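Dihydrolipoyl dehydrogenase (Elizabethkingia anophelis NUHP1, PDB 6UZI) probably catalyses the NAD(+)-dependent reoxidation of dihydrolipoyl groups on lysines of carrier proteins, using one bound FAD per subunit. Local coordinates at residues Ala31-Lys36 and Phe338-Leu343; Asp165-Ile170 and Val249-Asp254; Tyr213-Ile218 and Met241-Val246; Ala293-Asp298 and Gln310-Asn315; Ala441-Ile446 and Asp466-Arg471. All blocks are in the same frame, centred on the assembly; numbering follows the deposited sequence.

Contact 1 (Ala31-Lys36 and Phe338-Leu343)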
# COMPACT_ATOMS: atom_id res chain seq x y z
N ALA A 31 -22.93 -9.42 19.83
CA ALA A 31 -22.97 -10.87 19.97
C ALA A 31 -21.70 -11.40 20.64
O ALA A 31 -21.77 -12.34 21.45
CB ALA A 31 -23.19 -11.52 18.61
N GLN A 32 -20.54 -10.82 20.32
CA GLN A 32 -19.30 -11.29 20.94
C GLN A 32 -19.28 -11.01 22.44
O GLN A 32 -18.66 -11.76 23.20
CB GLN A 32 -18.08 -10.66 20.27
CG GLN A 32 -17.84 -11.10 18.83
CD GLN A 32 -16.61 -10.45 18.21
OE1 GLN A 32 -16.09 -9.46 18.72
NE2 GLN A 32 -16.17 -10.98 17.07
N LEU A 33 -19.96 -9.96 22.88
CA LEU A 33 -19.99 -9.59 24.29
C LEU A 33 -21.09 -10.31 25.06
O LEU A 33 -21.19 -10.13 26.28
CB LEU A 33 -20.12 -8.08 24.44
CG LEU A 33 -18.89 -7.31 23.92
CD1 LEU A 33 -19.18 -5.83 23.72
CD2 LEU A 33 -17.71 -7.48 24.86
N GLY A 34 -21.91 -11.11 24.39
CA GLY A 34 -22.87 -11.96 25.06
C GLY A 34 -24.32 -11.52 24.98
O GLY A 34 -25.18 -12.17 25.60
N PHE A 35 -24.63 -10.49 24.20
CA PHE A 35 -26.00 -10.00 24.11
C PHE A 35 -26.79 -10.85 23.12
O PHE A 35 -26.25 -11.29 22.10
CB PHE A 35 -26.01 -8.55 23.63
CG PHE A 35 -25.45 -7.58 24.61
CD1 PHE A 35 -26.06 -7.38 25.84
CD2 PHE A 35 -24.30 -6.86 24.31
CE1 PHE A 35 -25.55 -6.47 26.74
CE2 PHE A 35 -23.78 -5.95 25.21
CZ PHE A 35 -24.41 -5.76 26.43
N LYS A 36 -28.06 -11.08 23.43
CA LYS A 36 -28.99 -11.63 22.45
C LYS A 36 -29.33 -10.49 21.50
O LYS A 36 -29.99 -9.52 21.89
CB LYS A 36 -30.24 -12.18 23.11
CG LYS A 36 -31.02 -13.13 22.21
CD LYS A 36 -32.51 -13.09 22.49
CE LYS A 36 -33.26 -14.20 21.77
NZ LYS A 36 -33.66 -15.28 22.73
N PHE A 338 -17.79 0.82 19.59
CA PHE A 338 -17.82 1.67 20.77
C PHE A 338 -19.10 1.45 21.57
O PHE A 338 -19.06 1.26 22.79
CB PHE A 338 -17.67 3.14 20.37
CG PHE A 338 -17.70 4.10 21.53
CD1 PHE A 338 -16.52 4.52 22.13
CD2 PHE A 338 -18.91 4.58 22.02
CE1 PHE A 338 -16.55 5.41 23.20
CE2 PHE A 338 -18.94 5.47 23.09
CZ PHE A 338 -17.76 5.88 23.68
N VAL A 339 -20.25 1.48 20.89
CA VAL A 339 -21.52 1.33 21.61
C VAL A 339 -21.63 -0.05 22.23
O VAL A 339 -22.01 -0.19 23.41
CB VAL A 339 -22.71 1.64 20.68
CG1 VAL A 339 -24.00 1.25 21.35
CG2 VAL A 339 -22.74 3.13 20.35
N ALA A 340 -21.25 -1.09 21.49
CA ALA A 340 -21.35 -2.45 22.02
C ALA A 340 -20.52 -2.61 23.29
O ALA A 340 -20.99 -3.16 24.29
CB ALA A 340 -20.91 -3.46 20.96
N GLU A 341 -19.27 -2.12 23.26
CA GLU A 341 -18.44 -2.23 24.45
C GLU A 341 -18.96 -1.35 25.58
O GLU A 341 -18.89 -1.75 26.75
CB GLU A 341 -16.99 -1.88 24.09
CG GLU A 341 -16.32 -2.96 23.26
CD GLU A 341 -14.98 -2.55 22.72
OE1 GLU A 341 -14.47 -1.50 23.15
OE2 GLU A 341 -14.44 -3.27 21.85
N THR A 342 -19.53 -0.20 25.25
CA THR A 342 -20.16 0.64 26.26
C THR A 342 -21.35 -0.08 26.89
O THR A 342 -21.52 -0.04 28.12
CB THR A 342 -20.59 1.97 25.63
OG1 THR A 342 -19.44 2.80 25.43
CG2 THR A 342 -21.61 2.70 26.51
N LEU A 343 -22.17 -0.74 26.08
CA LEU A 343 -23.30 -1.50 26.61
C LEU A 343 -22.84 -2.61 27.53
O LEU A 343 -23.60 -3.04 28.41
CB LEU A 343 -24.13 -2.08 25.46
CG LEU A 343 -24.98 -1.10 24.68
CD1 LEU A 343 -25.61 -1.78 23.48
CD2 LEU A 343 -26.03 -0.57 25.60

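Contact 2 (Asp165-Ile170 and Val249-Asp254)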
# COMPACT_ATOMS: atom_id res chain seq x y z
N ASP A 165 -34.28 11.24 -12.82
CA ASP A 165 -35.09 10.32 -13.60
C ASP A 165 -34.53 8.90 -13.67
O ASP A 165 -35.10 8.06 -14.37
CB ASP A 165 -35.30 10.86 -15.03
CG ASP A 165 -33.99 11.09 -15.78
OD1 ASP A 165 -33.99 11.93 -16.70
OD2 ASP A 165 -32.96 10.46 -15.45
N LYS A 166 -33.43 8.62 -12.98
CA LYS A 166 -32.80 7.29 -12.96
C LYS A 166 -32.40 6.82 -14.35
O LYS A 166 -32.21 5.62 -14.57
CB LYS A 166 -33.72 6.25 -12.29
CG LYS A 166 -34.27 6.69 -10.94
CD LYS A 166 -34.31 5.57 -9.92
CE LYS A 166 -34.67 6.11 -8.54
NZ LYS A 166 -34.39 5.14 -7.44
N GLU A 167 -32.26 7.75 -15.30
CA GLU A 167 -31.80 7.42 -16.65
C GLU A 167 -30.61 8.28 -17.02
O GLU A 167 -29.48 7.79 -17.11
CB GLU A 167 -32.93 7.61 -17.67
CG GLU A 167 -33.75 6.36 -17.89
CD GLU A 167 -35.11 6.67 -18.50
OE1 GLU A 167 -36.01 5.83 -18.35
OE2 GLU A 167 -35.26 7.74 -19.12
N ARG A 168 -30.84 9.58 -17.22
CA ARG A 168 -29.76 10.49 -17.56
C ARG A 168 -29.50 11.56 -16.51
O ARG A 168 -28.38 12.07 -16.45
CB ARG A 168 -30.07 11.17 -18.91
CG ARG A 168 -30.38 10.17 -20.02
CD ARG A 168 -30.38 10.81 -21.40
NE ARG A 168 -29.22 10.36 -22.17
CZ ARG A 168 -29.23 9.33 -23.01
NH1 ARG A 168 -28.12 8.99 -23.65
NH2 ARG A 168 -30.35 8.64 -23.22
N VAL A 169 -30.49 11.89 -15.68
CA VAL A 169 -30.27 12.77 -14.53
C VAL A 169 -30.29 11.90 -13.28
O VAL A 169 -31.35 11.59 -12.73
CB VAL A 169 -31.33 13.88 -14.48
CG1 VAL A 169 -31.12 14.74 -13.25
CG2 VAL A 169 -31.23 14.74 -15.73
N ILE A 170 -29.10 11.49 -12.83
CA ILE A 170 -28.94 10.34 -11.95
C ILE A 170 -28.10 10.71 -10.74
O ILE A 170 -27.43 11.74 -10.70
CB ILE A 170 -28.30 9.15 -12.69
CG1 ILE A 170 -26.92 9.57 -13.22
CG2 ILE A 170 -29.18 8.70 -13.83
CD1 ILE A 170 -26.22 8.48 -13.98
N VAL A 249 -31.22 22.16 -14.38
CA VAL A 249 -30.78 20.94 -15.05
C VAL A 249 -31.97 20.39 -15.84
O VAL A 249 -32.92 19.87 -15.24
CB VAL A 249 -30.28 19.88 -14.06
CG1 VAL A 249 -29.96 18.60 -14.80
CG2 VAL A 249 -29.06 20.39 -13.28
N GLU A 250 -31.92 20.51 -17.17
CA GLU A 250 -32.99 20.09 -18.07
C GLU A 250 -32.58 18.84 -18.84
O GLU A 250 -31.46 18.77 -19.36
CB GLU A 250 -33.31 21.15 -19.13
CG GLU A 250 -33.83 22.49 -18.68
CD GLU A 250 -34.08 23.41 -19.88
OE1 GLU A 250 -33.73 23.03 -21.02
OE2 GLU A 250 -34.65 24.51 -19.69
N ARG A 251 -33.49 17.88 -18.94
CA ARG A 251 -33.32 16.73 -19.83
C ARG A 251 -34.12 16.97 -21.10
O ARG A 251 -35.34 17.17 -21.04
CB ARG A 251 -33.77 15.43 -19.16
CG ARG A 251 -33.91 14.30 -20.18
CD ARG A 251 -33.60 12.93 -19.62
NE ARG A 251 -33.59 11.92 -20.67
CZ ARG A 251 -33.89 10.64 -20.46
NH1 ARG A 251 -34.24 10.23 -19.25
NH2 ARG A 251 -33.86 9.77 -21.47
N ASN A 252 -33.44 16.97 -22.24
CA ASN A 252 -34.06 17.15 -23.56
C ASN A 252 -33.76 15.92 -24.39
O ASN A 252 -32.85 15.93 -25.22
CB ASN A 252 -33.56 18.43 -24.22
CG ASN A 252 -33.75 19.65 -23.35
OD1 ASN A 252 -34.87 20.04 -23.05
ND2 ASN A 252 -32.63 20.26 -22.93
N GLY A 253 -34.49 14.84 -24.15
CA GLY A 253 -34.24 13.63 -24.90
C GLY A 253 -32.94 12.99 -24.45
O GLY A 253 -32.82 12.57 -23.30
N ASP A 254 -31.96 12.93 -25.35
CA ASP A 254 -30.65 12.36 -25.06
C ASP A 254 -29.67 13.37 -24.49
O ASP A 254 -28.47 13.09 -24.43
CB ASP A 254 -30.04 11.73 -26.32
CG ASP A 254 -30.81 10.52 -26.80
OD1 ASP A 254 -31.57 9.92 -26.01
OD2 ASP A 254 -30.64 10.16 -27.99

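Contact 3 (Tyr213-Ile218 and Met241-Val246). With EDO (1,2-ethanediol), chain I.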
# COMPACT_ATOMS: atom_id res chain seq x y z
N TYR A 213 -20.13 24.53 -7.07
CA TYR A 213 -20.20 25.84 -6.43
C TYR A 213 -18.96 26.14 -5.59
O TYR A 213 -18.65 27.31 -5.36
CB TYR A 213 -21.43 25.96 -5.55
CG TYR A 213 -21.59 27.35 -4.99
CD1 TYR A 213 -21.49 27.61 -3.63
CD2 TYR A 213 -21.81 28.43 -5.86
CE1 TYR A 213 -21.63 28.92 -3.14
CE2 TYR A 213 -21.95 29.73 -5.39
CZ TYR A 213 -21.86 29.97 -4.03
OH TYR A 213 -22.00 31.26 -3.58
N LEU A 214 -18.26 25.10 -5.13
CA LEU A 214 -17.15 25.30 -4.21
C LEU A 214 -15.93 25.83 -4.96
O LEU A 214 -15.79 25.65 -6.17
CB LEU A 214 -16.83 23.97 -3.53
CG LEU A 214 -18.08 23.29 -2.94
CD1 LEU A 214 -17.76 21.95 -2.27
CD2 LEU A 214 -18.89 24.20 -2.04
N ASP A 215 -15.02 26.47 -4.21
CA ASP A 215 -13.89 27.15 -4.83
C ASP A 215 -12.69 26.26 -5.06
O ASP A 215 -11.72 26.69 -5.69
CB ASP A 215 -13.46 28.35 -3.99
CG ASP A 215 -14.58 29.35 -3.79
OD1 ASP A 215 -15.33 29.59 -4.76
OD2 ASP A 215 -14.70 29.88 -2.66
N LYS A 216 -12.73 25.03 -4.55
CA LYS A 216 -11.67 24.04 -4.72
C LYS A 216 -12.31 22.68 -4.49
O LYS A 216 -13.30 22.57 -3.76
CB LYS A 216 -10.49 24.30 -3.77
CG LYS A 216 -10.90 24.50 -2.33
CD LYS A 216 -9.73 24.92 -1.46
CE LYS A 216 -10.12 24.86 0.03
NZ LYS A 216 -9.00 25.09 0.99
N ILE A 217 -11.73 21.65 -5.09
CA ILE A 217 -12.28 20.31 -4.90
C ILE A 217 -11.81 19.73 -3.58
O ILE A 217 -10.80 20.15 -3.00
CB ILE A 217 -11.92 19.40 -6.09
CG1 ILE A 217 -10.40 19.16 -6.16
CG2 ILE A 217 -12.41 20.01 -7.40
CD1 ILE A 217 -9.99 18.16 -7.21
N ILE A 218 -12.54 18.71 -3.10
CA ILE A 218 -12.38 18.09 -1.78
C ILE A 218 -11.97 19.13 -0.74
O ILE A 218 -10.88 19.05 -0.17
CB ILE A 218 -11.42 16.88 -1.82
CG1 ILE A 218 -10.08 17.23 -2.48
CG2 ILE A 218 -12.07 15.72 -2.53
CD1 ILE A 218 -8.97 16.25 -2.19
N MET A 241 -15.24 23.35 -13.59
CA MET A 241 -15.91 24.65 -13.59
C MET A 241 -16.26 24.95 -12.14
O MET A 241 -17.35 24.63 -11.67
CB MET A 241 -17.12 24.63 -14.48
CG MET A 241 -16.79 24.72 -15.96
SD MET A 241 -18.28 24.70 -16.98
CE MET A 241 -17.62 24.12 -18.54
N LEU A 242 -15.32 25.55 -11.42
CA LEU A 242 -15.49 25.80 -9.99
C LEU A 242 -16.17 27.14 -9.75
O LEU A 242 -16.32 27.96 -10.66
CB LEU A 242 -14.13 25.75 -9.28
CG LEU A 242 -13.29 24.48 -9.45
CD1 LEU A 242 -12.04 24.52 -8.58
CD2 LEU A 242 -14.11 23.24 -9.17
N SER A 243 -16.60 27.35 -8.50
CA SER A 243 -17.25 28.59 -8.06
C SER A 243 -18.42 28.97 -8.97
O SER A 243 -18.60 30.13 -9.34
CB SER A 243 -16.24 29.74 -7.98
OG SER A 243 -15.16 29.43 -7.12
N THR A 244 -19.24 27.98 -9.31
CA THR A 244 -20.29 28.14 -10.30
C THR A 244 -21.60 27.65 -9.70
O THR A 244 -21.70 26.48 -9.31
CB THR A 244 -19.94 27.37 -11.58
OG1 THR A 244 -18.66 27.81 -12.06
CG2 THR A 244 -20.96 27.62 -12.66
N ALA A 245 -22.59 28.53 -9.64
CA ALA A 245 -23.85 28.24 -8.97
C ALA A 245 -24.87 27.77 -10.01
O ALA A 245 -25.34 28.56 -10.82
CB ALA A 245 -24.36 29.47 -8.23
N VAL A 246 -25.18 26.47 -9.97
CA VAL A 246 -26.14 25.89 -10.89
C VAL A 246 -27.54 26.35 -10.52
O VAL A 246 -27.88 26.46 -9.33
CB VAL A 246 -26.05 24.35 -10.88
CG1 VAL A 246 -27.11 23.75 -11.78
CG2 VAL A 246 -24.68 23.89 -11.29
C1 EDO I . -26.52 25.21 -6.76
O1 EDO I . -27.31 25.40 -5.58
C2 EDO I . -25.05 25.15 -6.39
O2 EDO I . -24.24 24.76 -7.51

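Contact 4 (Ala293-Asp298 and Gln310-Asn315)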
# COMPACT_ATOMS: atom_id res chain seq x y z
N ALA A 293 -40.53 7.06 20.24
CA ALA A 293 -39.57 6.70 21.27
C ALA A 293 -39.05 7.91 22.04
O ALA A 293 -38.51 7.75 23.14
CB ALA A 293 -38.37 5.96 20.66
N GLY A 294 -39.21 9.11 21.47
CA GLY A 294 -38.79 10.33 22.10
C GLY A 294 -37.41 10.83 21.70
O GLY A 294 -36.91 11.75 22.34
N VAL A 295 -36.82 10.28 20.65
CA VAL A 295 -35.44 10.60 20.29
C VAL A 295 -35.41 11.92 19.51
O VAL A 295 -36.20 12.12 18.59
CB VAL A 295 -34.81 9.46 19.47
CG1 VAL A 295 -33.43 9.85 18.97
CG2 VAL A 295 -34.72 8.21 20.32
N GLU A 296 -34.51 12.82 19.91
CA GLU A 296 -34.40 14.13 19.28
C GLU A 296 -33.36 14.14 18.17
O GLU A 296 -32.34 13.45 18.23
CB GLU A 296 -34.03 15.20 20.31
CG GLU A 296 -35.01 15.39 21.44
CD GLU A 296 -34.43 16.26 22.55
OE1 GLU A 296 -33.19 16.33 22.69
OE2 GLU A 296 -35.23 16.88 23.28
N LEU A 297 -33.64 14.94 17.14
CA LEU A 297 -32.72 15.25 16.05
C LEU A 297 -32.15 16.65 16.25
O LEU A 297 -32.67 17.45 17.03
CB LEU A 297 -33.43 15.15 14.70
CG LEU A 297 -34.05 13.82 14.31
CD1 LEU A 297 -34.73 13.98 12.96
CD2 LEU A 297 -32.98 12.71 14.26
N ASP A 298 -31.08 16.96 15.51
CA ASP A 298 -30.57 18.31 15.53
C ASP A 298 -31.13 19.11 14.35
O ASP A 298 -31.99 18.64 13.60
CB ASP A 298 -29.03 18.31 15.57
CG ASP A 298 -28.40 17.67 14.34
OD1 ASP A 298 -29.05 17.62 13.28
OD2 ASP A 298 -27.24 17.22 14.45
N GLN A 310 -24.93 8.32 22.94
CA GLN A 310 -26.23 8.08 23.56
C GLN A 310 -27.20 9.18 23.17
O GLN A 310 -26.83 10.36 23.14
CB GLN A 310 -26.07 8.04 25.08
CG GLN A 310 -27.05 7.17 25.84
CD GLN A 310 -26.80 7.24 27.33
OE1 GLN A 310 -25.95 8.00 27.80
NE2 GLN A 310 -27.52 6.42 28.10
N THR A 311 -28.44 8.80 22.86
CA THR A 311 -29.49 9.77 22.59
C THR A 311 -30.04 10.33 23.90
O THR A 311 -29.55 10.02 24.99
CB THR A 311 -30.63 9.15 21.78
OG1 THR A 311 -31.39 8.29 22.62
CG2 THR A 311 -30.09 8.35 20.63
N ASN A 312 -31.07 11.16 23.81
CA ASN A 312 -31.71 11.65 25.02
C ASN A 312 -32.47 10.53 25.74
O ASN A 312 -32.70 10.61 26.95
CB ASN A 312 -32.63 12.83 24.72
CG ASN A 312 -33.58 12.56 23.58
OD1 ASN A 312 -33.28 11.82 22.65
ND2 ASN A 312 -34.77 13.13 23.68
N VAL A 313 -32.90 9.51 25.00
CA VAL A 313 -33.47 8.30 25.59
C VAL A 313 -32.32 7.37 25.94
O VAL A 313 -31.65 6.84 25.04
CB VAL A 313 -34.49 7.66 24.63
CG1 VAL A 313 -35.20 6.48 25.29
CG2 VAL A 313 -35.50 8.72 24.16
N PRO A 314 -32.08 7.10 27.23
CA PRO A 314 -30.77 6.53 27.64
C PRO A 314 -30.45 5.16 27.07
O PRO A 314 -29.27 4.83 26.92
CB PRO A 314 -30.90 6.46 29.17
CG PRO A 314 -31.91 7.50 29.51
CD PRO A 314 -32.92 7.44 28.39
N ASN A 315 -31.45 4.34 26.76
CA ASN A 315 -31.21 2.99 26.27
C ASN A 315 -31.07 2.93 24.75
O ASN A 315 -30.90 1.84 24.20
CB ASN A 315 -32.33 2.04 26.71
CG ASN A 315 -33.68 2.43 26.12
OD1 ASN A 315 -34.17 3.54 26.32
ND2 ASN A 315 -34.27 1.52 25.35

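Contact 5 (Ala441-Ile446 and Asp466-Arg471)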
# COMPACT_ATOMS: atom_id res chain seq x y z
N ALA A 441 3.90 10.14 17.66
CA ALA A 441 5.25 10.10 17.13
C ALA A 441 5.67 11.47 16.60
O ALA A 441 4.86 12.25 16.11
CB ALA A 441 5.35 9.07 16.00
N SER A 442 6.96 11.74 16.71
CA SER A 442 7.53 12.95 16.14
C SER A 442 7.99 12.69 14.71
O SER A 442 8.13 11.55 14.27
CB SER A 442 8.70 13.43 17.00
OG SER A 442 9.80 12.56 16.86
N ALA A 443 8.22 13.78 13.98
CA ALA A 443 8.79 13.65 12.64
C ALA A 443 10.14 12.94 12.69
O ALA A 443 10.45 12.12 11.83
CB ALA A 443 8.92 15.03 11.99
N GLU A 444 10.93 13.24 13.72
CA GLU A 444 12.21 12.56 13.88
C GLU A 444 12.01 11.06 14.10
O GLU A 444 12.79 10.25 13.60
CB GLU A 444 12.97 13.19 15.05
CG GLU A 444 14.32 12.57 15.31
CD GLU A 444 15.04 13.30 16.41
OE1 GLU A 444 14.43 14.22 16.99
OE2 GLU A 444 16.20 12.95 16.70
N ASP A 445 10.98 10.69 14.87
CA ASP A 445 10.72 9.27 15.11
C ASP A 445 10.54 8.53 13.79
O ASP A 445 11.20 7.51 13.55
CB ASP A 445 9.47 9.10 15.98
CG ASP A 445 9.72 9.44 17.43
OD1 ASP A 445 10.90 9.47 17.86
OD2 ASP A 445 8.72 9.67 18.15
N ILE A 446 9.65 9.03 12.94
CA ILE A 446 9.38 8.38 11.66
C ILE A 446 10.60 8.45 10.75
O ILE A 446 10.89 7.51 10.00
CB ILE A 446 8.14 9.02 11.01
CG1 ILE A 446 6.94 8.82 11.92
CG2 ILE A 446 7.88 8.44 9.62
CD1 ILE A 446 6.70 7.37 12.30
N ASP A 466 12.39 15.85 6.09
CA ASP A 466 12.25 17.25 5.70
C ASP A 466 11.59 18.07 6.80
O ASP A 466 11.99 19.21 7.06
CB ASP A 466 11.46 17.34 4.40
CG ASP A 466 11.42 18.74 3.84
OD1 ASP A 466 12.50 19.34 3.65
OD2 ASP A 466 10.30 19.24 3.62
N ALA A 467 10.58 17.50 7.46
CA ALA A 467 9.87 18.24 8.50
C ALA A 467 10.73 18.40 9.74
O ALA A 467 10.75 19.47 10.36
CB ALA A 467 8.57 17.53 8.84
N THR A 468 11.47 17.35 10.12
CA THR A 468 12.17 17.40 11.39
C THR A 468 13.34 18.37 11.35
O THR A 468 13.65 19.03 12.35
CB THR A 468 12.62 15.99 11.81
OG1 THR A 468 13.04 15.99 13.17
CG2 THR A 468 13.75 15.46 10.93
N GLY A 469 14.01 18.49 10.20
CA GLY A 469 15.16 19.37 10.14
C GLY A 469 15.65 19.72 8.75
O GLY A 469 16.83 20.05 8.58
N LYS A 470 14.76 19.68 7.76
CA LYS A 470 15.10 19.98 6.37
C LYS A 470 16.33 19.19 5.93
O LYS A 470 17.23 19.72 5.28
CB LYS A 470 15.33 21.47 6.14
CG LYS A 470 14.15 22.39 6.40
CD LYS A 470 14.40 23.74 5.74
CE LYS A 470 13.31 24.75 6.06
NZ LYS A 470 11.96 24.31 5.60
N ARG A 471 16.38 17.91 6.30
CA ARG A 471 17.56 17.10 6.01
C ARG A 471 17.16 15.79 5.36
O ARG A 471 17.71 14.72 5.67
CB ARG A 471 18.37 16.85 7.28
CG ARG A 471 17.58 16.34 8.46
CD ARG A 471 18.52 15.99 9.58
NE ARG A 471 17.83 15.38 10.71
CZ ARG A 471 17.82 14.07 10.94
NH1 ARG A 471 17.18 13.59 12.00
NH2 ARG A 471 18.45 13.24 10.12

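Contact 1 (Ala31-Lys36 and Phe338-Leu343)
F35 and L33 reach from the end of helix 21-32 onto the last turns of helix 329-343. The better-packed part of the contact lies around F35, whose ring arrives edge first. Its CZ is 3.8 Å from L343 CB and 3.5 Å from L343 O, and A340 O also sits at the ring edge, near its plane. V14 of strand 14-17 flanks both F35 and L343, closing the inner side. Beside the ring, one branch of L33 does the touching: CD1 lies 3.3 Å from A340 O and 4.0 Å from A340 CB, and brushes the CG methylene of E341. In L33 the CG is anti to the carbonyl carbon (chi1 -66°), which sends the side chain across to the second helix.

The outer side is looser. There the exposed G34 takes a positive phi in a Schellman motif, with its N 3.2 Å from A31 O; this turn ends the helix and redirects the chain so that F35 as well as L33 faces the partner. The carboxylate of E341 points elsewhere, to R29 and to R448 of the second subunit. Between the two segments themselves the contact therefore rests on dispersion between carbons, together with the weakly positive aromatic rim set against helix-terminal carbonyls, whereas the strong polar bonds lead to residues outside it.

Contact 2 (Asp165-Ile170 and Val249-Asp254)
R251 is held by two acidic residues of the facing loop, D165 and E167, in a three-membered salt-bridge network. Both carboxylates use the same nitrogen: R251 NH1 donates to E167 OE2 at 2.7 Å and to D165 OD1 at 3.1 Å. Each oxygen lies near the guanidinium plane, yet the carboxylates stand almost upright to it, D165 at 77° and E167 at 80°. D165 OD1 is met from above its carboxylate plane, whereas E167 OE2 is met on its anti side. Over one face of the guanidinium runs the aliphatic part of R168, with CG 3.6 Å from R251 CZ, and the two side chains cross at about a right angle. The R168 head turns away to D254, whose OD1 is 3.3 Å from R168 NH2 but well out of plane, an attraction of charges alone.

A second shell fixes these groups. R251 NE donates to G253 O of its own turn at 2.8 Å with a nearly straight N-H (175°), which limits rotation of the head. D165 OD2 accepts from the backbone N of E167, R168 and V169, an Asx turn extended to an Asx motif, leaving OD1 to face the arginine. R168 NE is bound by D273 O, and its guanidinium makes a cation-pi contact with Y274. Beneath the charges, V169 CG2 meets V249 CG1 at 4.2 Å beside V256. The edge strand 169-170 of the parallel sheet is thereby joined to the three-stranded antiparallel sheet that accompanies it in the Rossmann-type NAD-binding domain of this family.

Contact 3 (Tyr213-Ile218 and Met241-Val246)
Y213 and A245 meet with the tyrosine ring set obliquely against the alanine methyl, Y213 CD2 lying 3.6 Å from A245 CB. The ring's edge follows the peptide between T244 and A245, whose C and N lie in its plane. Y213 holds CG anti to its own N (chi1 -175°), which carries the ring along this peptide. L242 approaches from another direction and divides its two branches: CD1 rests 3.6 Å from D215 O, near the CA of K216, while CD2 points to I217 CG2 at 4.1 Å. Q230 of helix 223-236 adjoins L242, and L229 of the same helix adjoins I217.

Between these apolar flanks S243 takes a positive phi and presents both N and OG to the opposite loop. S243 N donates to L214 O at 3.0 Å, from well above the carbonyl plane (49°). The OG faces D215 OD1 as donor, but their modelled separation of 2.4 Å is too short to be taken literally. S243 CA-H also points at Y213 O. At the start of strand 245-252, V246 N donates to O2 of a 1,2-ethanediol molecule at 3.1 Å, close to the CB of Y213; the diol probably comes from the crystallisation liquor. The chemistry is thus mainly that of a turn whose backbone is pinned to the loop following strand 207-211 beside E212, a predicted NAD(+)-binding residue, with L242 and Y213 packed alongside.

Contact 4 (Ala293-Asp298 and Gln310-Asn315)
N312 bridges the backbone on both sides of V295 through its carboxamide. Its ND2 donates to G294 O at 2.9 Å, the N-H bent to 145°, and its OD1 accepts from E296 N at 3.2 Å, the donor tilted from the amide's carbonyl plane. One flat group thus serves a carbonyl and an amide two residues apart, which limits its rotation. The side chain reaches them because CG stands between the backbone N and the carbonyl carbon (chi1 51°). A further hydrogen bond takes the T311 hydroxyl out of the contact, to I316 O.

Stacking adds to this grip. The E296 carboxylate lies over the N312 amide with planes 20° apart, and the E296 CG methylene lies beside N312 ND2.

Apolar contacts form the inner layer. V295 divides its methyls, CG1 going to T311 CG2 at 4.0 Å and CG2 to V313 CG2, also at 4.0 Å.

The segment that leaves helix 290-293 at the positive-phi G294 is in this way fastened to the one leading into strand 316-318, an outermost strand of the FAD domain's parallel sheet; V295 touches both L290 of the helix and I316 of the strand.

Contact 5 (Ala441-Ile446 and Asp466-Arg471)
E444 N and T468 OG1 converge on one oxygen, OD2 of D414, so a single carboxylate ties the start of helix 443-447 to the end of helix 458-469. The first helix opens with a capping box: D445 N is bound to S442 OG at 3.0 Å, and S442 N to D445 OD2 at 3.1 Å with an almost straight N-H (177°). E444 N, from which D414 OD2 accepts, belongs to this first helical turn, where the helix dipole would probably favour the negative charge of D414.

T468 directs OG1 to this site by holding it anti to the backbone N (chi1 -167°). The same hydroxyl oxygen lies 3.4 Å from E444 CB, a van der Waals contact alongside the polar bond. R471, after the positive-phi K470, swings its guanidinium back until the edge nears E444 CG; the opposite charges stay apart, with E444 OE2 4.8 Å from R471 NH1. E444 OE2 has a long, weak ion pair with R448. R471 also packs on E341 of the second subunit, which places this corner of the dimerisation domain at the subunit interface. Inside, the two helices meet through small side chains, A443 CB lying 3.8 Å from T468 CB and 4.0 Å from A467 CB.

In the fold
Contacts 2 and 3 both use strand 245-252, one at each end, with centres about 22 Å apart. In contact 2 the side chain of V249 is about 10 Å from that of G189, a predicted NAD(+)-binding residue. Contacts 1 and 4 lie in the FAD-binding part, on the same side of the chain's centre, their centres about 19 Å and nearest atoms about 6 Å apart; the FAD is about 14 Å from the side chain of A340 and 12 Å from that of A293. The centres of contacts 1 and 5 are about 41 Å apart within a chain, yet both touch the second subunit. Helix 458-469 of contact 5 begins with E458, which binds zinc together with H453, the predicted proton acceptor.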